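Local coordinates for protein glycosyl hydrolase, family 38 (PDB 5KBP) that probably hydrolyses alpha-mannosidic linkages in carbohydrates, as a metal-binding glycoside hydrolase of family 38, at residues F52-D55 / I59-D62; I91-F96 / V104-I109; H111-K116 / A343-L348. One frame throughout, in Å; residues are numbered along the deposited sequence.

The three contacts follow one another along the chain and form one connected patch of the mannosidase. Interactions 1 and 2 have centres about 15 Å apart and touch where I59 CG2 meets I91 CG2 at 3.7 Å, joining the helix 59-65 to the loop ahead of helix 100-117. Interactions 2 and 3 share helix 100-117; their centres are about 10 Å apart, and I109 CG2 lies 3.7 Å from K345 CE. Interactions 1 and 3, centred about 13 Å apart, do not touch. The first two stay within the N-terminal family region, whereas interaction 3 reaches the middle domain. All three lie away from F253 and Y256, calcium-binding residues whose ion is absent from this chain.

Interaction 1 (F52-D55 / I59-D62); sequences FHLD and IILD
L54 lays its branched end over the first turn of the helix 59-65, overlapping I60 and the tip of L61. This is a strand-loop-helix connection in the N-terminal domain of a family 38 glycosidase: strand 52-53 ends, L54 forms the centre of an inverse gamma turn, and after three residues beyond D55 the chain enters the helix at I59. The turn is closed by a weak backbone hydrogen bond from D55 N to H53 O. The contact across the two segments is apolar, with no hydrogen bond between them, and its touching residues are buried.

I60 offers two of its branches. Its CG2, anti to the backbone N, faces the fork of L54 and comes within 3.8 Å of L54 CD2. The longer branch is extended (chi1 -65°, chi2 180°) and carries I60 CD1 on toward the backbone of the turn, 3.5 Å from L54 O. The same methyl, I60 CD1, also reaches D55 CB at 4.0 Å, so I60 covers the centre and the last residue of the turn.

D55 turns its carboxylate elsewhere, and OD2 accepts hydrogen bonds from W17 N and Q57 NE2. These bonds tie the end of the turn to the loop after strand 7-13 and to the short link that precedes the helix. Strand 84-85, which runs parallel to 52-53, supplies L84 against both L54 and L61, while L32 of helix 25-45 packs on I60. L54 and L61 cross at an angle, and their contact is made by single methyl groups, L54 CD2 lying 3.6 Å from L61 CD2.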
loop_
_atom_site.group_PDB
_atom_site.type_symbol
_atom_site.label_atom_id
_atom_site.label_comp_id
_atom_site.label_asym_id
_atom_site.label_seq_id
_atom_site.Cartn_x
_atom_site.Cartn_y
_atom_site.Cartn_z
ATOM N N PHE A 52 10.847 11.971 -28.547
ATOM C CA PHE A 52 9.872 11.007 -28.054
ATOM C C PHE A 52 8.959 11.717 -27.068
ATOM O O PHE A 52 9.434 12.308 -26.094
ATOM C CB PHE A 52 10.561 9.814 -27.381
ATOM C CG PHE A 52 9.623 8.702 -26.997
ATOM C CD1 PHE A 52 9.272 7.725 -27.917
ATOM C CD2 PHE A 52 9.103 8.625 -25.715
ATOM C CE1 PHE A 52 8.413 6.698 -27.565
ATOM C CE2 PHE A 52 8.243 7.600 -25.360
ATOM C CZ PHE A 52 7.899 6.637 -26.285
ATOM N N HIS A 53 7.656 11.665 -27.320
ATOM C CA HIS A 53 6.681 12.335 -26.468
ATOM C C HIS A 53 6.351 11.436 -25.283
ATOM O O HIS A 53 5.813 10.337 -25.459
ATOM C CB HIS A 53 5.421 12.677 -27.258
ATOM C CG HIS A 53 4.492 13.601 -26.536
ATOM N ND1 HIS A 53 3.323 13.170 -25.948
ATOM C CD2 HIS A 53 4.561 14.933 -26.307
ATOM C CE1 HIS A 53 2.710 14.199 -25.390
ATOM N NE2 HIS A 53 3.440 15.281 -25.593
ATOM N N LEU A 54 6.658 11.908 -24.077
ATOM C CA LEU A 54 6.549 11.089 -22.871
ATOM C C LEU A 54 5.148 11.140 -22.267
ATOM O O LEU A 54 4.972 11.341 -21.067
ATOM C CB LEU A 54 7.599 11.520 -21.855
ATOM C CG LEU A 54 8.110 10.402 -20.947
ATOM C CD1 LEU A 54 8.691 9.267 -21.782
ATOM C CD2 LEU A 54 9.133 10.936 -19.955
ATOM N N ASP A 55 4.137 10.964 -23.117
ATOM C CA ASP A 55 2.753 10.744 -22.699
ATOM C C ASP A 55 2.189 11.899 -21.871
ATOM O O ASP A 55 1.244 11.707 -21.101
ATOM C CB ASP A 55 2.623 9.424 -21.930
ATOM C CG ASP A 55 1.223 8.852 -21.989
ATOM O OD1 ASP A 55 0.480 9.202 -22.929
ATOM O OD2 ASP A 55 0.866 8.048 -21.101
ATOM N N ILE A 59 5.472 12.246 -14.259
ATOM C CA ILE A 59 5.718 11.204 -13.267
ATOM C C ILE A 59 6.484 10.028 -13.862
ATOM O O ILE A 59 7.061 9.229 -13.115
ATOM C CB ILE A 59 4.391 10.729 -12.642
ATOM C CG1 ILE A 59 4.644 10.055 -11.291
ATOM C CG2 ILE A 59 3.663 9.778 -13.580
ATOM C CD1 ILE A 59 3.390 9.523 -10.631
ATOM N N ILE A 60 6.508 9.902 -15.191
ATOM C CA ILE A 60 7.287 8.843 -15.829
ATOM C C ILE A 60 8.768 9.015 -15.518
ATOM O O ILE A 60 9.489 8.038 -15.284
ATOM C CB ILE A 60 7.018 8.826 -17.346
ATOM C CG1 ILE A 60 5.562 8.443 -17.626
ATOM C CG2 ILE A 60 7.976 7.880 -18.061
ATOM C CD1 ILE A 60 5.211 8.411 -19.097
ATOM N N LEU A 61 9.242 10.265 -15.497
ATOM C CA LEU A 61 10.629 10.523 -15.125
ATOM C C LEU A 61 10.899 10.094 -13.687
ATOM O O LEU A 61 11.938 9.490 -13.396
ATOM C CB LEU A 61 10.950 12.008 -15.307
ATOM C CG LEU A 61 10.701 12.621 -16.687
ATOM C CD1 LEU A 61 10.784 14.134 -16.618
ATOM C CD2 LEU A 61 11.702 12.081 -17.693
ATOM N N ASP A 62 9.972 10.397 -12.776
ATOM C CA ASP A 62 10.152 10.020 -11.377
ATOM C C ASP A 62 10.118 8.507 -11.202
ATOM O O ASP A 62 10.945 7.943 -10.476
ATOM C CB ASP A 62 9.077 10.682 -10.514
ATOM C CG ASP A 62 9.163 12.194 -10.534
ATOM O OD1 ASP A 62 10.268 12.721 -10.777
ATOM O OD2 ASP A 62 8.128 12.854 -10.306
#

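Interaction 2 (I91-F96 / V104-I109); sequences ILQDDF and VRNMLI
N106 presents its side-chain amide to the backbone of I91 and makes two hydrogen bonds with that one residue. I91 N donates to N106 OD1 at 2.9 Å along a nearly straight path (168°), lying in the carbonyl plane on a lone pair. In return, N106 ND2 donates to I91 O, also at 2.9 Å, but this bond is more bent and its donor is tilted from the peptide carbonyl plane. With CG anti to the backbone N (chi1 -173°), the amide stands off the helix and spans both polar atoms of the loop residue.

The I91 side chain packs against the amide as well, its CG1 3.5 Å from N106 OD1. Q93 brings its own amide close, the two planes 77° apart; Q93 OE1 is 3.1 Å from N106 ND2, but the angle is too poor for a hydrogen bond. The Q93 chain is bent at chi2, and its NE2 is bonded to N103 OD1, one turn earlier on helix 100-117.

Y90 N makes a further weak hydrogen bond to N106 OD1. The asparagine thus satisfies buried peptide groups in a loop that has no regular secondary structure, and the paired donor and acceptor fix the rotation of its amide by using both ends at once.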
loop_
_atom_site.group_PDB
_atom_site.type_symbol
_atom_site.label_atom_id
_atom_site.label_comp_id
_atom_site.label_asym_id
_atom_site.label_seq_id
_atom_site.Cartn_x
_atom_site.Cartn_y
_atom_site.Cartn_z
ATOM N N ILE A 91 0.292 13.704 -14.031
ATOM C CA ILE A 91 -0.300 12.439 -14.441
ATOM C C ILE A 91 -1.412 12.735 -15.439
ATOM O O ILE A 91 -1.863 13.873 -15.584
ATOM C CB ILE A 91 -0.844 11.628 -13.243
ATOM C CG1 ILE A 91 -1.653 12.527 -12.300
ATOM C CG2 ILE A 91 0.291 10.955 -12.490
ATOM C CD1 ILE A 91 -3.139 12.561 -12.588
ATOM N N LEU A 92 -1.849 11.689 -16.136
ATOM C CA LEU A 92 -2.992 11.771 -17.039
ATOM C C LEU A 92 -4.228 11.323 -16.269
ATOM O O LEU A 92 -4.405 10.129 -16.008
ATOM C CB LEU A 92 -2.772 10.912 -18.280
ATOM C CG LEU A 92 -1.554 11.239 -19.144
ATOM C CD1 LEU A 92 -1.617 10.461 -20.452
ATOM C CD2 LEU A 92 -1.450 12.737 -19.396
ATOM N N GLN A 93 -5.081 12.274 -15.911
ATOM C CA GLN A 93 -6.170 12.034 -14.979
ATOM C C GLN A 93 -7.483 11.769 -15.705
ATOM O O GLN A 93 -7.603 11.927 -16.922
ATOM C CB GLN A 93 -6.342 13.230 -14.036
ATOM C CG GLN A 93 -7.115 14.397 -14.645
ATOM C CD GLN A 93 -6.282 15.243 -15.591
ATOM O OE1 GLN A 93 -5.202 14.837 -16.022
ATOM N NE2 GLN A 93 -6.781 16.431 -15.914
ATOM N N ASP A 94 -8.479 11.355 -14.925
ATOM C CA ASP A 94 -9.869 11.419 -15.344
ATOM C C ASP A 94 -10.415 12.788 -14.960
ATOM O O ASP A 94 -10.265 13.221 -13.813
ATOM C CB ASP A 94 -10.698 10.312 -14.696
ATOM C CG ASP A 94 -12.151 10.344 -15.133
ATOM O OD1 ASP A 94 -12.936 11.114 -14.541
ATOM O OD2 ASP A 94 -12.507 9.605 -16.075
ATOM N N ASP A 95 -11.046 13.464 -15.920
ATOM C CA ASP A 95 -11.438 14.855 -15.709
ATOM C C ASP A 95 -12.511 14.981 -14.634
ATOM O O ASP A 95 -12.354 15.743 -13.674
ATOM C CB ASP A 95 -11.916 15.469 -17.025
ATOM C CG ASP A 95 -10.771 15.997 -17.870
ATOM O OD1 ASP A 95 -9.657 16.148 -17.327
ATOM O OD2 ASP A 95 -10.986 16.270 -19.069
ATOM N N PHE A 96 -13.607 14.234 -14.772
ATOM C CA PHE A 96 -14.774 14.453 -13.927
ATOM C C PHE A 96 -14.666 13.803 -12.553
ATOM O O PHE A 96 -15.358 14.240 -11.627
ATOM C CB PHE A 96 -16.033 13.941 -14.631
ATOM C CG PHE A 96 -16.389 14.708 -15.873
ATOM C CD1 PHE A 96 -16.913 15.988 -15.785
ATOM C CD2 PHE A 96 -16.207 14.147 -17.127
ATOM C CE1 PHE A 96 -17.243 16.697 -16.924
ATOM C CE2 PHE A 96 -16.538 14.852 -18.271
ATOM C CZ PHE A 96 -17.056 16.128 -18.168
ATOM N N VAL A 104 -6.181 21.339 -11.118
ATOM C CA VAL A 104 -5.236 22.450 -11.154
ATOM C C VAL A 104 -3.893 22.037 -10.561
ATOM O O VAL A 104 -2.834 22.381 -11.098
ATOM C CB VAL A 104 -5.832 23.673 -10.431
ATOM C CG1 VAL A 104 -4.746 24.674 -10.076
ATOM C CG2 VAL A 104 -6.902 24.329 -11.297
ATOM N N ARG A 105 -3.911 21.287 -9.453
ATOM C CA ARG A 105 -2.658 20.822 -8.866
ATOM C C ARG A 105 -1.898 19.916 -9.821
ATOM O O ARG A 105 -0.663 19.867 -9.782
ATOM C CB ARG A 105 -2.920 20.089 -7.550
ATOM C CG ARG A 105 -3.780 20.854 -6.560
ATOM C CD ARG A 105 -3.302 22.286 -6.378
ATOM N NE ARG A 105 -4.234 23.071 -5.576
ATOM C CZ ARG A 105 -4.185 23.166 -4.251
ATOM N NH1 ARG A 105 -5.075 23.904 -3.603
ATOM N NH2 ARG A 105 -3.243 22.524 -3.574
ATOM N N ASN A 106 -2.614 19.187 -10.680
ATOM C CA ASN A 106 -1.952 18.372 -11.692
ATOM C C ASN A 106 -1.164 19.243 -12.662
ATOM O O ASN A 106 -0.059 18.878 -13.079
ATOM C CB ASN A 106 -2.986 17.530 -12.442
ATOM C CG ASN A 106 -2.349 16.530 -13.385
ATOM O OD1 ASN A 106 -1.302 15.956 -13.088
ATOM N ND2 ASN A 106 -2.979 16.318 -14.536
ATOM N N MET A 107 -1.716 20.401 -13.028
ATOM C CA MET A 107 -1.010 21.313 -13.920
ATOM C C MET A 107 0.050 22.112 -13.172
ATOM O O MET A 107 1.126 22.382 -13.714
ATOM C CB MET A 107 -2.002 22.256 -14.603
ATOM C CG MET A 107 -3.289 21.585 -15.063
ATOM S SD MET A 107 -4.437 22.717 -15.876
ATOM C CE MET A 107 -3.686 22.820 -17.491
ATOM N N LEU A 108 -0.240 22.489 -11.924
ATOM C CA LEU A 108 0.715 23.257 -11.132
ATOM C C LEU A 108 1.967 22.438 -10.843
ATOM O O LEU A 108 3.092 22.928 -11.001
ATOM C CB LEU A 108 0.048 23.725 -9.834
ATOM C CG LEU A 108 0.723 24.775 -8.944
ATOM C CD1 LEU A 108 1.663 24.136 -7.929
ATOM C CD2 LEU A 108 1.455 25.818 -9.780
ATOM N N ILE A 109 1.792 21.183 -10.424
ATOM C CA ILE A 109 2.943 20.330 -10.147
ATOM C C ILE A 109 3.612 19.901 -11.446
ATOM O O ILE A 109 4.844 19.823 -11.528
ATOM C CB ILE A 109 2.516 19.121 -9.294
ATOM C CG1 ILE A 109 2.069 19.589 -7.908
ATOM C CG2 ILE A 109 3.649 18.109 -9.181
ATOM C CD1 ILE A 109 1.705 18.461 -6.968
#

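Interaction 3 (H111-K116 / A343-L348); sequences HLESQK and AWKTLL
K345 reaches from helix 337-348 to E113 on helix 100-117 and meets its carboxylate in a salt bridge. Its CB points toward the other helix, and CG lies anti to the carbonyl carbon, beside the backbone N. From there the chain is fully extended, chi2 to chi4 all close to 180°, which carries the ammonium group to a segment whose nearest CA, that of E113, is 11.1 Å from the CA of K345. Y90 also touches the lysine. Next comes CE, 3.5 Å from E113 OE2 and 4.0 Å from E113 CD; I109, one turn before E113, packs against this same carbon through its CG2. At the tip, K345 NZ donates to E113 OE2 at 2.7 Å, whereas E113 OE1 is 4.1 Å from K345 NZ.

The glutamate comes from the opposite direction, and its bend at chi2 brings OE2 to both K345 NZ and K116 NZ. K345 NZ stands well above the carboxylate plane, 63° out of it. On the other face of that plane K116 NZ, three residues along the same helix, makes a second salt bridge to the same oxygen, also 2.7 Å from E113 OE2. E113 OE2 is therefore gripped from both faces of its plane by K345 NZ and K116 NZ, 4.4 Å apart, and its negative charge would help balance theirs. D341 gives K345 NZ a second acidic partner through its OD2.

Little surface is buried between these two segments, so long polar side chains rather than close packing of backbones make the direct contact. The arrangement is a salt-bridge network of E113, K116 and K345 between two helices, one in the N-terminal family 38 region and the other in the alpha-mannosidase middle domain, and it joins those parts of the fold.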
loop_
_atom_site.group_PDB
_atom_site.type_symbol
_atom_site.label_atom_id
_atom_site.label_comp_id
_atom_site.label_asym_id
_atom_site.label_seq_id
_atom_site.Cartn_x
_atom_site.Cartn_y
_atom_site.Cartn_z
ATOM N N HIS A 111 3.861 21.683 -14.064
ATOM C CA HIS A 111 4.665 22.826 -14.485
ATOM C C HIS A 111 5.946 22.930 -13.665
ATOM O O HIS A 111 7.044 23.033 -14.224
ATOM C CB HIS A 111 3.849 24.114 -14.373
ATOM C CG HIS A 111 4.644 25.357 -14.626
ATOM N ND1 HIS A 111 5.078 26.184 -13.611
ATOM C CD2 HIS A 111 5.084 25.916 -15.779
ATOM C CE1 HIS A 111 5.750 27.197 -14.128
ATOM N NE2 HIS A 111 5.769 27.058 -15.442
ATOM N N LEU A 112 5.823 22.903 -12.334
ATOM C CA LEU A 112 6.995 23.058 -11.478
ATOM C C LEU A 112 7.995 21.927 -11.693
ATOM O O LEU A 112 9.211 22.143 -11.622
ATOM C CB LEU A 112 6.570 23.125 -10.012
ATOM C CG LEU A 112 5.700 24.314 -9.593
ATOM C CD1 LEU A 112 5.295 24.177 -8.138
ATOM C CD2 LEU A 112 6.425 25.630 -9.827
ATOM N N GLU A 113 7.503 20.713 -11.953
ATOM C CA GLU A 113 8.406 19.595 -12.211
ATOM C C GLU A 113 9.066 19.720 -13.579
ATOM O O GLU A 113 10.253 19.411 -13.732
ATOM C CB GLU A 113 7.653 18.270 -12.101
ATOM C CG GLU A 113 7.216 17.922 -10.689
ATOM C CD GLU A 113 8.387 17.666 -9.765
ATOM O OE1 GLU A 113 9.354 17.007 -10.201
ATOM O OE2 GLU A 113 8.346 18.129 -8.606
ATOM N N SER A 114 8.311 20.170 -14.586
ATOM C CA SER A 114 8.882 20.332 -15.920
ATOM C C SER A 114 9.985 21.382 -15.926
ATOM O O SER A 114 10.975 21.245 -16.653
ATOM C CB SER A 114 7.787 20.701 -16.917
ATOM O OG SER A 114 6.814 19.676 -17.008
ATOM N N GLN A 115 9.835 22.436 -15.120
ATOM C CA GLN A 115 10.866 23.462 -15.036
ATOM C C GLN A 115 12.142 22.947 -14.385
ATOM O O GLN A 115 13.215 23.510 -14.625
ATOM C CB GLN A 115 10.341 24.678 -14.270
ATOM C CG GLN A 115 9.134 25.347 -14.914
ATOM C CD GLN A 115 9.440 25.892 -16.294
ATOM O OE1 GLN A 115 10.568 26.298 -16.575
ATOM N NE2 GLN A 115 8.438 25.897 -17.165
ATOM N N LYS A 116 12.053 21.893 -13.567
ATOM C CA LYS A 116 13.256 21.319 -12.974
ATOM C C LYS A 116 14.110 20.608 -14.016
ATOM O O LYS A 116 15.339 20.571 -13.887
ATOM C CB LYS A 116 12.880 20.355 -11.850
ATOM C CG LYS A 116 12.125 21.006 -10.703
ATOM C CD LYS A 116 11.667 19.975 -9.682
ATOM C CE LYS A 116 10.859 20.620 -8.567
ATOM N NZ LYS A 116 10.345 19.617 -7.594
ATOM N N ALA A 343 2.251 15.201 -0.183
ATOM C CA ALA A 343 0.891 14.699 -0.022
ATOM C C ALA A 343 0.118 14.762 -1.334
ATOM O O ALA A 343 -0.653 13.849 -1.653
ATOM C CB ALA A 343 0.163 15.486 1.067
ATOM N N TRP A 344 0.307 15.835 -2.106
ATOM C CA TRP A 344 -0.443 15.989 -3.349
ATOM C C TRP A 344 0.003 14.980 -4.400
ATOM O O TRP A 344 -0.834 14.388 -5.091
ATOM C CB TRP A 344 -0.303 17.417 -3.874
ATOM C CG TRP A 344 -1.331 18.340 -3.312
ATOM C CD1 TRP A 344 -1.140 19.313 -2.376
ATOM C CD2 TRP A 344 -2.725 18.362 -3.638
ATOM N NE1 TRP A 344 -2.329 19.948 -2.105
ATOM C CE2 TRP A 344 -3.318 19.381 -2.866
ATOM C CE3 TRP A 344 -3.528 17.623 -4.510
ATOM C CZ2 TRP A 344 -4.676 19.678 -2.942
ATOM C CZ3 TRP A 344 -4.874 17.918 -4.583
ATOM C CH2 TRP A 344 -5.435 18.937 -3.804
ATOM N N LYS A 345 1.315 14.778 -4.541
ATOM C CA LYS A 345 1.806 13.776 -5.481
ATOM C C LYS A 345 1.314 12.386 -5.105
ATOM O O LYS A 345 0.943 11.593 -5.978
ATOM C CB LYS A 345 3.333 13.808 -5.538
ATOM C CG LYS A 345 3.899 15.024 -6.250
ATOM C CD LYS A 345 5.419 15.034 -6.207
ATOM C CE LYS A 345 5.977 16.259 -6.913
ATOM N NZ LYS A 345 7.431 16.439 -6.644
ATOM N N THR A 346 1.296 12.074 -3.806
ATOM C CA THR A 346 0.761 10.793 -3.359
ATOM C C THR A 346 -0.708 10.650 -3.740
ATOM O O THR A 346 -1.144 9.573 -4.165
ATOM C CB THR A 346 0.939 10.650 -1.846
ATOM O OG1 THR A 346 2.332 10.720 -1.517
ATOM C CG2 THR A 346 0.371 9.323 -1.359
ATOM N N LEU A 347 -1.483 11.729 -3.609
ATOM C CA LEU A 347 -2.894 11.668 -3.977
ATOM C C LEU A 347 -3.070 11.623 -5.489
ATOM O O LEU A 347 -3.930 10.893 -5.997
ATOM C CB LEU A 347 -3.647 12.859 -3.385
ATOM C CG LEU A 347 -5.135 12.928 -3.737
ATOM C CD1 LEU A 347 -5.867 11.698 -3.223
ATOM C CD2 LEU A 347 -5.764 14.203 -3.195
ATOM N N LEU A 348 -2.267 12.397 -6.225
ATOM C CA LEU A 348 -2.348 12.390 -7.682
ATOM C C LEU A 348 -1.980 11.038 -8.278
ATOM O O LEU A 348 -2.395 10.740 -9.403
ATOM C CB LEU A 348 -1.448 13.480 -8.266
ATOM C CG LEU A 348 -1.949 14.917 -8.103
ATOM C CD1 LEU A 348 -0.903 15.907 -8.578
ATOM C CD2 LEU A 348 -3.250 15.116 -8.860
#